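Local coordinates for solute-binding protein (Thermoactinomyces vulgaris, PDB 2ZYO) that binds maltodextrins such as maltotetraose, and cyclodextrins, probably for uptake by a membrane sugar transporter, at residues A[177-182]-A[273-278]. Sequence-based numbering, arbitrary orientation.
Sequences TYFLFA and KDAQTF
With CG anti to the backbone N (chi1 179°), Y178 swings its ring out from helix 174-183, while F278, its CG anti to the carbonyl carbon, lays its own ring over one face of it, about 7 Å from a bound glucose unit. Two flat aromatic rings suit this close overlap, centroids 3.9 Å apart and planes at 12°; CE1 of F278 sits over the centre of the Y178 ring. A182 CB covers the opposite face, offset toward the rim, and the small alanine also lets Q276 in, CB to CB at 3.9 Å. Were Y178 replaced by an alanine, the F278 ring would probably lose its stacking partner and a gap would open between it and A182. Next along the helix, F179 presents its CA, 3.2 Å from Q276 O, a weak CH···O contact that this buried carbonyl has in place of a hydrogen bond. One water accepts from Q276 N and donates to F179 O; a second accepts from Q276 NE2, carried on an extended chain, and donates to A182 O. T277 OG1 is hydrogen-bonded to S130 OG. Thus aromatic stacking and water bridges, without direct hydrogen bonds, join the helix to the loop before strand 278-287.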
loop_
_atom_site.group_PDB
_atom_site.type_symbol
_atom_site.label_atom_id
_atom_site.label_comp_id
_atom_site.label_asym_id
_atom_site.label_seq_id
_atom_site.Cartn_x
_atom_site.Cartn_y
_atom_site.Cartn_z
ATOM N N THR A 177 3.357 11.067 4.911
ATOM C CA THR A 177 3.978 11.580 6.129
ATOM C C THR A 177 3.854 10.626 7.310
ATOM O O THR A 177 4.367 10.912 8.392
ATOM C CB THR A 177 3.374 12.931 6.542
ATOM O OG1 THR A 177 1.984 12.755 6.830
ATOM C CG2 THR A 177 3.541 13.952 5.436
ATOM N N TYR A 178 3.183 9.492 7.108
ATOM C CA TYR A 178 2.988 8.530 8.194
ATOM C C TYR A 178 4.273 8.218 8.962
ATOM O O TYR A 178 4.253 8.152 10.195
ATOM C CB TYR A 178 2.347 7.234 7.697
ATOM C CG TYR A 178 2.169 6.214 8.800
ATOM C CD1 TYR A 178 1.251 6.427 9.828
ATOM C CD2 TYR A 178 2.930 5.046 8.827
ATOM C CE1 TYR A 178 1.087 5.500 10.848
ATOM C CE2 TYR A 178 2.773 4.115 9.847
ATOM C CZ TYR A 178 1.850 4.349 10.852
ATOM O OH TYR A 178 1.681 3.431 11.867
ATOM N N PHE A 179 5.385 8.043 8.244
ATOM C CA PHE A 179 6.652 7.688 8.891
ATOM C C PHE A 179 7.074 8.703 9.952
ATOM O O PHE A 179 7.688 8.336 10.952
ATOM C CB PHE A 179 7.771 7.420 7.869
ATOM C CG PHE A 179 8.427 8.660 7.316
ATOM C CD1 PHE A 179 9.633 9.116 7.844
ATOM C CD2 PHE A 179 7.855 9.357 6.254
ATOM C CE1 PHE A 179 10.255 10.257 7.331
ATOM C CE2 PHE A 179 8.465 10.502 5.735
ATOM C CZ PHE A 179 9.670 10.952 6.274
ATOM N N LEU A 180 6.722 9.971 9.736
ATOM C CA LEU A 180 7.017 11.030 10.705
ATOM C C LEU A 180 6.202 10.867 11.985
ATOM O O LEU A 180 6.700 11.134 13.078
ATOM C CB LEU A 180 6.782 12.416 10.095
ATOM C CG LEU A 180 7.666 12.812 8.905
ATOM C CD1 LEU A 180 7.146 14.074 8.227
ATOM C CD2 LEU A 180 9.118 12.993 9.331
ATOM N N PHE A 181 4.951 10.433 11.843
ATOM C CA PHE A 181 4.084 10.174 12.990
ATOM C C PHE A 181 4.499 8.897 13.717
ATOM O O PHE A 181 4.604 8.881 14.944
ATOM C CB PHE A 181 2.618 10.108 12.552
ATOM C CG PHE A 181 2.053 11.441 12.140
ATOM C CD1 PHE A 181 1.324 12.205 13.041
ATOM C CD2 PHE A 181 2.257 11.935 10.854
ATOM C CE1 PHE A 181 0.796 13.442 12.670
ATOM C CE2 PHE A 181 1.737 13.175 10.470
ATOM C CZ PHE A 181 1.005 13.927 11.379
ATOM N N ALA A 182 4.755 7.837 12.951
ATOM C CA ALA A 182 5.201 6.559 13.510
ATOM C C ALA A 182 6.513 6.695 14.284
ATOM O O ALA A 182 6.696 6.050 15.318
ATOM C CB ALA A 182 5.335 5.517 12.412
ATOM N N LYS A 273 15.841 4.826 14.763
ATOM C CA LYS A 273 15.258 3.565 14.293
ATOM C C LYS A 273 14.947 3.568 12.802
ATOM O O LYS A 273 14.960 4.617 12.158
ATOM C CB LYS A 273 13.972 3.250 15.062
ATOM C CG LYS A 273 14.166 2.846 16.519
ATOM C CD LYS A 273 12.878 2.272 17.113
ATOM C CE LYS A 273 11.738 3.283 17.087
ATOM N NZ LYS A 273 10.459 2.721 17.603
ATOM N N ASP A 274 14.663 2.382 12.262
ATOM C CA ASP A 274 14.172 2.253 10.893
ATOM C C ASP A 274 12.887 3.055 10.730
ATOM O O ASP A 274 12.038 3.062 11.624
ATOM C CB ASP A 274 13.888 0.787 10.552
ATOM C CG ASP A 274 15.139 -0.072 10.536
ATOM O OD1 ASP A 274 16.149 0.339 9.926
ATOM O OD2 ASP A 274 15.101 -1.175 11.120
ATOM N N ALA A 275 12.754 3.735 9.596
ATOM C CA ALA A 275 11.515 4.433 9.274
ATOM C C ALA A 275 10.398 3.422 9.045
ATOM O O ALA A 275 10.615 2.363 8.444
ATOM C CB ALA A 275 11.695 5.320 8.052
ATOM N N GLN A 276 9.211 3.749 9.548
ATOM C CA GLN A 276 8.042 2.889 9.422
ATOM C C GLN A 276 7.038 3.521 8.478
ATOM O O GLN A 276 6.418 4.537 8.800
ATOM C CB GLN A 276 7.384 2.657 10.779
ATOM C CG GLN A 276 8.249 1.962 11.803
ATOM C CD GLN A 276 7.550 1.836 13.140
ATOM O OE1 GLN A 276 6.627 1.032 13.301
ATOM N NE2 GLN A 276 7.985 2.634 14.112
ATOM N N THR A 277 6.880 2.908 7.312
ATOM C CA THR A 277 5.937 3.381 6.310
ATOM C C THR A 277 4.696 2.500 6.311
ATOM O O THR A 277 4.703 1.402 6.870
ATOM C CB THR A 277 6.566 3.338 4.908
ATOM O OG1 THR A 277 7.126 2.038 4.680
ATOM C CG2 THR A 277 7.663 4.375 4.782
ATOM N N PHE A 278 3.627 2.991 5.694
ATOM C CA PHE A 278 2.491 2.140 5.377
ATOM C C PHE A 278 2.906 1.156 4.290
ATOM O O PHE A 278 3.680 1.496 3.392
ATOM C CB PHE A 278 1.313 2.966 4.862
ATOM C CG PHE A 278 0.499 3.630 5.936
ATOM C CD1 PHE A 278 0.117 2.937 7.084
ATOM C CD2 PHE A 278 0.070 4.945 5.775
ATOM C CE1 PHE A 278 -0.658 3.555 8.066
ATOM C CE2 PHE A 278 -0.706 5.569 6.751
ATOM C CZ PHE A 278 -1.071 4.872 7.894
HETATM O O HOH W 1 9.094 6.051 11.088
HETATM O O HOH W 2 6.385 3.632 16.224
#